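Local coordinates for sulfur oxidation protein soxB (Thermus thermophilus, PDB 2WDD) that hydrolyses a sulfur-sulfur bond in the bacterial sulfur oxidation pathway, probably freeing sulfate from cysteine S-thiosulfonate, and carries a pair of manganese ions, at residues 280-285 against 298-303; 29-34 against 315-320; 394-399 against 501-506. One frame throughout, in Å; residues are numbered along the deposited sequence. Where two conformers were deposited one is given.

Contact 1 of 3, residues 280-285 against 298-303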
loop_
_atom_site.group_PDB
_atom_site.type_symbol
_atom_site.label_atom_id
_atom_site.label_comp_id
_atom_site.label_asym_id
_atom_site.label_seq_id
_atom_site.Cartn_x
_atom_site.Cartn_y
_atom_site.Cartn_z
ATOM N N ASP A 280 -17.340 15.723 2.117
ATOM C CA ASP A 280 -16.784 16.473 3.235
ATOM C C ASP A 280 -15.444 15.951 3.721
ATOM O O ASP A 280 -14.593 16.716 4.164
ATOM C CB ASP A 280 -17.785 16.526 4.384
ATOM C CG ASP A 280 -19.115 17.115 3.954
ATOM O OD1 ASP A 280 -19.102 18.213 3.348
ATOM O OD2 ASP A 280 -20.149 16.429 4.114
ATOM N N LEU A 281 -15.263 14.640 3.637
ATOM C CA LEU A 281 -14.040 14.021 4.099
ATOM C C LEU A 281 -13.759 12.826 3.205
ATOM O O LEU A 281 -14.687 12.117 2.814
ATOM C CB LEU A 281 -14.241 13.515 5.529
ATOM C CG LEU A 281 -13.148 12.634 6.148
ATOM C CD1 LEU A 281 -11.865 13.443 6.317
ATOM C CD2 LEU A 281 -13.603 12.050 7.497
ATOM N N ILE A 282 -12.485 12.605 2.898
ATOM C CA ILE A 282 -12.059 11.431 2.126
ATOM C C ILE A 282 -11.032 10.712 2.988
ATOM O O ILE A 282 -10.081 11.345 3.463
ATOM C CB ILE A 282 -11.422 11.776 0.750
ATOM C CG1 ILE A 282 -12.440 12.457 -0.166
ATOM C CG2 ILE A 282 -10.926 10.482 0.061
ATOM C CD1 ILE A 282 -11.847 13.048 -1.433
ATOM N N LEU A 283 -11.231 9.406 3.174
ATOM C CA LEU A 283 -10.308 8.520 3.885
ATOM C C LEU A 283 -9.607 7.834 2.701
ATOM O O LEU A 283 -10.201 7.004 2.000
ATOM C CB LEU A 283 -11.081 7.523 4.760
ATOM C CG LEU A 283 -11.888 8.223 5.872
ATOM C CD1 LEU A 283 -12.712 7.236 6.689
ATOM C CD2 LEU A 283 -10.966 9.077 6.781
ATOM N N SER A 284 -8.368 8.259 2.452
ATOM C CA SER A 284 -7.600 7.837 1.280
ATOM C C SER A 284 -6.648 6.671 1.481
ATOM O O SER A 284 -5.612 6.810 2.138
ATOM C CB SER A 284 -6.780 9.018 0.726
ATOM O OG SER A 284 -7.589 10.081 0.253
ATOM N N GLY A 285 -6.970 5.545 0.857
ATOM C CA GLY A 285 -6.112 4.373 0.889
ATOM C C GLY A 285 -5.301 4.304 -0.395
ATOM O O GLY A 285 -5.186 5.284 -1.121
ATOM N N GLY A 298 -10.023 21.918 -1.886
ATOM C CA GLY A 298 -11.350 22.421 -2.199
ATOM C C GLY A 298 -12.097 22.586 -0.886
ATOM O O GLY A 298 -11.587 23.194 0.052
ATOM N N LYS A 299 -13.283 21.992 -0.795
ATOM C CA LYS A 299 -14.079 22.040 0.424
ATOM C C LYS A 299 -14.060 20.672 1.115
ATOM O O LYS A 299 -14.998 20.303 1.822
ATOM C CB LYS A 299 -15.521 22.414 0.072
ATOM C CG LYS A 299 -15.661 23.803 -0.537
ATOM C CD LYS A 299 -15.124 24.863 0.408
ATOM C CE LYS A 299 -14.959 26.202 -0.292
ATOM N NZ LYS A 299 -14.700 27.303 0.680
ATOM N N THR A 300 -12.975 19.926 0.915
ATOM C CA THR A 300 -12.868 18.579 1.466
ATOM C C THR A 300 -11.619 18.410 2.321
ATOM O O THR A 300 -10.566 18.937 1.983
ATOM C CB THR A 300 -12.794 17.568 0.298
ATOM O OG1 THR A 300 -13.937 17.727 -0.549
ATOM C CG2 THR A 300 -12.674 16.124 0.793
ATOM N N TRP A 301 -11.729 17.610 3.378
ATOM C CA TRP A 301 -10.564 17.218 4.175
ATOM C C TRP A 301 -10.170 15.818 3.698
ATOM O O TRP A 301 -11.041 14.981 3.467
ATOM C CB TRP A 301 -10.922 17.113 5.657
ATOM C CG TRP A 301 -11.156 18.444 6.299
ATOM C CD1 TRP A 301 -12.353 18.951 6.718
ATOM C CD2 TRP A 301 -10.173 19.447 6.572
ATOM N NE1 TRP A 301 -12.169 20.212 7.240
ATOM C CE2 TRP A 301 -10.840 20.533 7.175
ATOM C CE3 TRP A 301 -8.794 19.529 6.375
ATOM C CZ2 TRP A 301 -10.176 21.700 7.559
ATOM C CZ3 TRP A 301 -8.131 20.685 6.774
ATOM C CH2 TRP A 301 -8.826 21.752 7.354
ATOM N N ILE A 302 -8.871 15.541 3.635
ATOM C CA ILE A 302 -8.375 14.225 3.217
ATOM C C ILE A 302 -7.449 13.661 4.290
ATOM O O ILE A 302 -6.540 14.357 4.771
ATOM C CB ILE A 302 -7.642 14.333 1.872
ATOM C CG1 ILE A 302 -8.608 14.831 0.788
ATOM C CG2 ILE A 302 -7.054 12.974 1.464
ATOM C CD1 ILE A 302 -7.953 15.051 -0.569
ATOM N N VAL A 303 -7.708 12.420 4.702
ATOM C CA VAL A 303 -6.882 11.734 5.694
ATOM C C VAL A 303 -6.461 10.396 5.089
ATOM O O VAL A 303 -7.310 9.614 4.667
ATOM C CB VAL A 303 -7.659 11.516 6.998
ATOM C CG1 VAL A 303 -6.882 10.634 7.964
ATOM C CG2 VAL A 303 -8.006 12.873 7.625
HETATM O O HOH W 1 -15.347 19.399 4.604
HETATM O O HOH W 2 -17.789 19.781 1.216
#

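Contact 2 of 3, residues 29-34 against 315-320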
loop_
_atom_site.group_PDB
_atom_site.type_symbol
_atom_site.label_atom_id
_atom_site.label_comp_id
_atom_site.label_asym_id
_atom_site.label_seq_id
_atom_site.Cartn_x
_atom_site.Cartn_y
_atom_site.Cartn_z
ATOM N N ALA A 29 -19.116 12.145 16.231
ATOM C CA ALA A 29 -18.820 10.828 15.682
ATOM C C ALA A 29 -17.324 10.622 15.598
ATOM O O ALA A 29 -16.562 11.568 15.398
ATOM C CB ALA A 29 -19.437 10.687 14.294
ATOM N N THR A 30 -16.909 9.373 15.727
ATOM C CA THR A 30 -15.501 9.055 15.615
ATOM C C THR A 30 -15.329 7.958 14.596
ATOM O O THR A 30 -15.996 6.929 14.672
ATOM C CB THR A 30 -14.903 8.621 16.946
ATOM O OG1 THR A 30 -14.982 9.712 17.874
ATOM C CG2 THR A 30 -13.431 8.211 16.758
ATOM N N LEU A 31 -14.400 8.169 13.670
ATOM C CA LEU A 31 -14.068 7.155 12.675
ATOM C C LEU A 31 -12.696 6.589 13.049
ATOM O O LEU A 31 -11.748 7.339 13.320
ATOM C CB LEU A 31 -14.036 7.754 11.265
ATOM C CG LEU A 31 -15.237 8.612 10.839
ATOM C CD1 LEU A 31 -15.059 9.114 9.425
ATOM C CD2 LEU A 31 -16.532 7.807 10.971
ATOM N N LEU A 32 -12.615 5.265 13.136
ATOM C CA LEU A 32 -11.368 4.564 13.436
ATOM C C LEU A 32 -11.026 3.902 12.110
ATOM O O LEU A 32 -11.706 2.972 11.669
ATOM C CB LEU A 32 -11.559 3.539 14.550
ATOM C CG LEU A 32 -12.066 4.203 15.847
ATOM C CD1 LEU A 32 -12.385 3.168 16.933
ATOM C CD2 LEU A 32 -11.061 5.252 16.357
ATOM N N TYR A 33 -10.036 4.473 11.433
ATOM C CA TYR A 33 -9.712 4.104 10.068
ATOM C C TYR A 33 -8.314 3.533 9.880
ATOM O O TYR A 33 -7.332 4.085 10.367
ATOM C CB TYR A 33 -9.858 5.380 9.226
ATOM C CG TYR A 33 -9.291 5.324 7.832
ATOM C CD1 TYR A 33 -9.715 4.356 6.929
ATOM C CD2 TYR A 33 -8.403 6.312 7.379
ATOM C CE1 TYR A 33 -9.211 4.317 5.632
ATOM C CE2 TYR A 33 -7.901 6.283 6.083
ATOM C CZ TYR A 33 -8.319 5.287 5.215
ATOM O OH TYR A 33 -7.810 5.242 3.936
ATOM N N PHE A 34 -8.232 2.433 9.146
ATOM C CA PHE A 34 -6.939 1.874 8.763
ATOM C C PHE A 34 -7.117 1.377 7.337
ATOM O O PHE A 34 -8.241 1.164 6.884
ATOM C CB PHE A 34 -6.482 0.752 9.695
ATOM C CG PHE A 34 -7.355 -0.469 9.650
ATOM C CD1 PHE A 34 -7.022 -1.556 8.850
ATOM C CD2 PHE A 34 -8.524 -0.522 10.397
ATOM C CE1 PHE A 34 -7.840 -2.687 8.811
ATOM C CE2 PHE A 34 -9.355 -1.640 10.343
ATOM C CZ PHE A 34 -8.996 -2.733 9.564
ATOM N N VAL A 315 -10.422 9.848 13.614
ATOM C CA VAL A 315 -10.964 11.086 13.075
ATOM C C VAL A 315 -12.268 11.419 13.782
ATOM O O VAL A 315 -13.280 10.747 13.575
ATOM C CB VAL A 315 -11.181 11.009 11.559
ATOM C CG1 VAL A 315 -11.613 12.367 10.999
ATOM C CG2 VAL A 315 -9.913 10.512 10.853
ATOM N N ASP A 316 -12.241 12.459 14.614
ATOM C CA ASP A 316 -13.426 12.875 15.367
ATOM C C ASP A 316 -14.081 14.020 14.635
ATOM O O ASP A 316 -13.413 14.958 14.226
ATOM C CB ASP A 316 -13.041 13.301 16.780
ATOM C CG ASP A 316 -12.265 12.232 17.511
ATOM O OD1 ASP A 316 -12.821 11.132 17.681
ATOM O OD2 ASP A 316 -11.102 12.481 17.904
ATOM N N LEU A 317 -15.383 13.898 14.396
ATOM C CA LEU A 317 -16.111 14.886 13.625
ATOM C C LEU A 317 -17.159 15.672 14.398
ATOM O O LEU A 317 -18.039 15.088 15.045
ATOM C CB LEU A 317 -16.833 14.215 12.452
ATOM C CG LEU A 317 -15.998 13.284 11.570
ATOM C CD1 LEU A 317 -16.879 12.583 10.535
ATOM C CD2 LEU A 317 -14.878 14.075 10.909
ATOM N N LYS A 318 -17.120 16.994 14.249
ATOM C CA LYS A 318 -18.187 17.839 14.765
ATOM C C LYS A 318 -19.025 18.101 13.520
ATOM O O LYS A 318 -18.560 18.729 12.569
ATOM C CB LYS A 318 -17.640 19.175 15.263
ATOM C CG LYS A 318 -17.274 19.181 16.710
ATOM C CD LYS A 318 -16.872 20.583 17.123
ATOM C CE LYS A 318 -16.576 20.660 18.601
ATOM N NZ LYS A 318 -16.096 22.028 18.952
ATOM N N LEU A 319 -20.251 17.601 13.502
ATOM C CA LEU A 319 -21.083 17.757 12.329
ATOM C C LEU A 319 -22.022 18.946 12.453
ATOM O O LEU A 319 -22.267 19.444 13.558
ATOM C CB LEU A 319 -21.923 16.488 12.107
ATOM C CG LEU A 319 -21.146 15.163 12.078
ATOM C CD1 LEU A 319 -22.100 13.975 11.967
ATOM C CD2 LEU A 319 -20.152 15.163 10.935
ATOM N N TRP A 320 -22.542 19.375 11.310
ATOM C CA TRP A 320 -23.595 20.379 11.245
ATOM C C TRP A 320 -24.577 19.966 10.159
ATOM O O TRP A 320 -24.331 19.003 9.418
ATOM C CB TRP A 320 -23.061 21.805 11.064
ATOM C CG TRP A 320 -22.558 22.154 9.694
ATOM C CD1 TRP A 320 -21.352 21.798 9.142
ATOM C CD2 TRP A 320 -23.200 23.002 8.729
ATOM N NE1 TRP A 320 -21.223 22.356 7.890
ATOM C CE2 TRP A 320 -22.336 23.107 7.617
ATOM C CE3 TRP A 320 -24.410 23.710 8.710
ATOM C CZ2 TRP A 320 -22.653 23.870 6.485
ATOM C CZ3 TRP A 320 -24.734 24.451 7.573
ATOM C CH2 TRP A 320 -23.849 24.543 6.489
#

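Contact 3 of 3, residues 394-399 against 501-506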
loop_
_atom_site.group_PDB
_atom_site.type_symbol
_atom_site.label_atom_id
_atom_site.label_comp_id
_atom_site.label_asym_id
_atom_site.label_seq_id
_atom_site.Cartn_x
_atom_site.Cartn_y
_atom_site.Cartn_z
ATOM N N PRO A 394 22.186 -17.303 -13.864
ATOM C CA PRO A 394 23.313 -16.471 -14.294
ATOM C C PRO A 394 23.198 -15.894 -15.711
ATOM O O PRO A 394 23.838 -14.889 -16.020
ATOM C CB PRO A 394 24.519 -17.415 -14.167
ATOM C CG PRO A 394 24.079 -18.483 -13.208
ATOM C CD PRO A 394 22.607 -18.650 -13.443
ATOM N N GLU A 395 22.366 -16.501 -16.559
ATOM C CA GLU A 395 22.172 -16.002 -17.915
ATOM C C GLU A 395 21.384 -14.685 -17.951
ATOM O O GLU A 395 21.467 -13.929 -18.922
ATOM C CB GLU A 395 21.456 -17.057 -18.762
ATOM C CG GLU A 395 21.994 -18.473 -18.566
ATOM C CD GLU A 395 21.122 -19.331 -17.654
ATOM O OE1 GLU A 395 20.809 -20.473 -18.051
ATOM O OE2 GLU A 395 20.794 -18.898 -16.527
ATOM N N VAL A 396 20.633 -14.406 -16.887
ATOM C CA VAL A 396 19.816 -13.191 -16.829
ATOM C C VAL A 396 20.650 -11.924 -16.751
ATOM O O VAL A 396 21.519 -11.801 -15.877
ATOM C CB VAL A 396 18.813 -13.249 -15.685
ATOM C CG1 VAL A 396 18.063 -11.917 -15.559
ATOM C CG2 VAL A 396 17.852 -14.401 -15.888
ATOM N N GLU A 397 20.328 -10.963 -17.616
ATOM C CA GLU A 397 21.035 -9.690 -17.678
ATOM C C GLU A 397 20.347 -8.560 -16.927
ATOM O O GLU A 397 21.014 -7.699 -16.365
ATOM C CB GLU A 397 21.301 -9.286 -19.127
ATOM C CG GLU A 397 22.208 -10.290 -19.830
ATOM C CD GLU A 397 22.134 -10.214 -21.336
ATOM O OE1 GLU A 397 22.895 -9.421 -21.912
ATOM O OE2 GLU A 397 21.387 -11.009 -21.945
ATOM N N VAL A 398 19.015 -8.563 -16.925
ATOM C CA VAL A 398 18.255 -7.532 -16.223
ATOM C C VAL A 398 17.090 -8.188 -15.486
ATOM O O VAL A 398 16.392 -9.033 -16.041
ATOM C CB VAL A 398 17.758 -6.439 -17.190
ATOM C CG1 VAL A 398 18.916 -5.554 -17.647
ATOM C CG2 VAL A 398 17.028 -7.054 -18.383
ATOM N N VAL A 399 16.870 -7.788 -14.236
ATOM C CA VAL A 399 15.753 -8.320 -13.456
ATOM C C VAL A 399 14.807 -7.170 -13.139
ATOM O O VAL A 399 15.210 -6.222 -12.459
ATOM C CB VAL A 399 16.225 -8.966 -12.143
ATOM C CG1 VAL A 399 15.035 -9.517 -11.359
ATOM C CG2 VAL A 399 17.298 -10.051 -12.402
ATOM N N ARG A 501 19.330 -8.296 -28.100
ATOM C CA ARG A 501 18.367 -9.064 -27.321
ATOM C C ARG A 501 19.022 -9.325 -25.970
ATOM O O ARG A 501 20.146 -9.833 -25.908
ATOM C CB ARG A 501 18.069 -10.409 -27.997
ATOM C CG ARG A 501 17.187 -10.327 -29.232
ATOM C CD ARG A 501 16.450 -11.642 -29.474
ATOM N NE ARG A 501 17.239 -12.810 -29.086
ATOM C CZ ARG A 501 16.724 -14.005 -28.804
ATOM N NH1 ARG A 501 15.412 -14.195 -28.861
ATOM N NH2 ARG A 501 17.519 -15.010 -28.464
ATOM N N TYR A 502 18.344 -8.940 -24.897
ATOM C CA TYR A 502 18.853 -9.141 -23.549
ATOM C C TYR A 502 17.939 -10.122 -22.837
ATOM O O TYR A 502 16.713 -10.064 -23.001
ATOM C CB TYR A 502 18.811 -7.822 -22.775
ATOM C CG TYR A 502 19.768 -6.760 -23.264
ATOM C CD1 TYR A 502 21.023 -6.610 -22.685
ATOM C CD2 TYR A 502 19.397 -5.871 -24.264
ATOM C CE1 TYR A 502 21.898 -5.633 -23.118
ATOM C CE2 TYR A 502 20.269 -4.882 -24.707
ATOM C CZ TYR A 502 21.517 -4.770 -24.127
ATOM O OH TYR A 502 22.383 -3.780 -24.535
ATOM N N LEU A 503 18.510 -11.007 -22.028
ATOM C CA LEU A 503 17.671 -11.925 -21.259
ATOM C C LEU A 503 17.196 -11.196 -20.009
ATOM O O LEU A 503 18.002 -10.700 -19.209
ATOM C CB LEU A 503 18.396 -13.220 -20.887
ATOM C CG LEU A 503 17.510 -14.227 -20.144
ATOM C CD1 LEU A 503 16.287 -14.628 -20.965
ATOM C CD2 LEU A 503 18.304 -15.459 -19.733
ATOM N N ALA A 504 15.879 -11.111 -19.874
ATOM C CA ALA A 504 15.264 -10.413 -18.768
ATOM C C ALA A 504 14.520 -11.379 -17.872
ATOM O O ALA A 504 14.175 -12.493 -18.268
ATOM C CB ALA A 504 14.297 -9.354 -19.280
ATOM N N ALA A 505 14.256 -10.933 -16.653
ATOM C CA ALA A 505 13.440 -11.707 -15.730
ATOM C C ALA A 505 12.475 -10.717 -15.105
ATOM O O ALA A 505 12.810 -9.553 -14.941
ATOM C CB ALA A 505 14.297 -12.373 -14.653
ATOM N N ALA A 506 11.253 -11.153 -14.828
ATOM C CA ALA A 506 10.267 -10.256 -14.221
ATOM C C ALA A 506 9.247 -11.074 -13.471
ATOM O O ALA A 506 8.975 -12.213 -13.833
ATOM C CB ALA A 506 9.566 -9.430 -15.299
#

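Contact 1 of 3, residues 280-285 against 298-303
L281, I282 and L283 lie in parallel register beside W301, I302 and V303, and L281 shows how side chains follow the backbone ladder. Its CB and CG pass the carbonyl of W301 at a loose distance. CG is swung anti to the backbone N (chi1 171°), which carries CD1 back over the neighbouring strand: CD1 sits 3.3 Å from W301 O and 3.8 Å from W301 CB, and the same CD1 also touches V303 CG2 at 4.1 Å. The L281 and W301 side chains cross at about a right angle, so the leucine covers the root of the tryptophan while the indole leads off toward R296, its cation-pi partner.

The ladder beneath is regular. I282 uses both its polar backbone atoms, N to W301 O and O to V303 N (2.9 Å), and S284 N closes the row on V303 O. On the face carrying I282 and I302, T300 CG2 rests against I282 CG1 (3.8 Å). S284 OG hydrogen-bonds to D269. Where the strands begin, water 1 bridges D280 O and K299 O.

Strand 257-262 flanks 281-284 on its other edge. Helix 266-273 covers the I282, S284 and I302 face, and strand 323-333 of a second sheet lies against L281, W301 and V303.

Contact 2 of 3, residues 29-34 against 315-320
Residues A29-L31 and V315-L317 pair as antiparallel strands inside one of the two facing sheets of the metallophosphoesterase-like domain, the fold expected for the 5'-nucleotidase family. Strand 29-34 also runs parallel to strand 124-129 on its other edge, so this contact marks the place where the sheet turns from parallel to antiparallel.

L31 and V315 form a hydrogen-bonded pair with both bonds short: L31 N to V315 O is 2.8 Å, and V315 N meets L31 O in the carbonyl plane. One step along, L317 N reaches A29 O at 2.8 Å, whereas the return bond from A29 N to L317 O is weak at 3.4 Å. On the face these residues share, L31 CD1 and L317 CD1 touch at 4.1 Å, and L281 of the facing sheet packs on L31 and V315.

On the opposite face the cross-strand pair is polar. T30 and D316, a non-hydrogen-bonded pair, lie side by side and point the same way. With the hydroxyl beside its own backbone N (chi1 -63°), T30 OG1 donates to D316 OD1 at 2.6 Å. Replacing the threonine with alanine is likely to leave D316 OD1 without its hydroxyl donor and the carboxylate more dependent on R314 and R328, which salt-bridge its two oxygens. The threonine methyl, T30 CG2, also presses on D316 OD1, at 3.1 Å.

Contact 3 of 3, residues 394-399 against 501-506
L503 gives up the most surface here, and E397 meets it with both backbone and side chain. L503 O takes two consecutive N-H groups: E397 N at 2.8 Å, tilted from the carbonyl plane, and V398 N at 3.3 Å, within it. Helical-region backbone angles at E397 (psi -34°) bring both donors round to the one oxygen.

The E397 side chain then runs extended back along 501-506, and OE2 accepts L503 N in an almost straight bond of 2.9 Å, though the donor comes from above the carboxylate plane. A side-chain oxygen thus serves L503 N where a continuing strand would offer a carbonyl. The other oxygen, OE1, lies 3.5 Å from Y502 CD1, with carboxylate and ring planes 43° apart, and makes a salt bridge to R500; together these contacts probably fix the rotation of the group.

The leucine's own side chain turns the other way. Its CG is anti to the backbone N (chi1 -177°), and CD2 lies against E395, 3.7 Å from E395 CB, crossing V396 at about a right angle. A505 puts CB against V396 CG1 (3.9 Å), while A505 N donates to V398 O at 2.9 Å.

From V398 and V399 onward the pairing is regular and parallel, placing 501-507 between 398-401 and the antiparallel 431-438 in a mixed sheet of the 5'-nucleotidase C-terminal domain.

Contacts 1 and 2 belong to two different sheets packed face to face, their centres 12 Å apart. Contact 1 is nested within the long loop that contact 2 closes, and strand 300-304 leads on to strand 311-320, so the chain passes directly from one sheet to the other. The two also meet through Y33, whose OH probably hydrogen-bonds S284 O (3.2 Å), two residues before the manganese ligand H286. Contact 3 follows later in the chain, on the opposite side of the molecule's centre, about 43 Å from contact 1 and 50 Å from contact 2, centre to centre. It lies in the C-terminal domain's own sheet and touches neither of the others, its nearest atoms about 25 Å from contact 1.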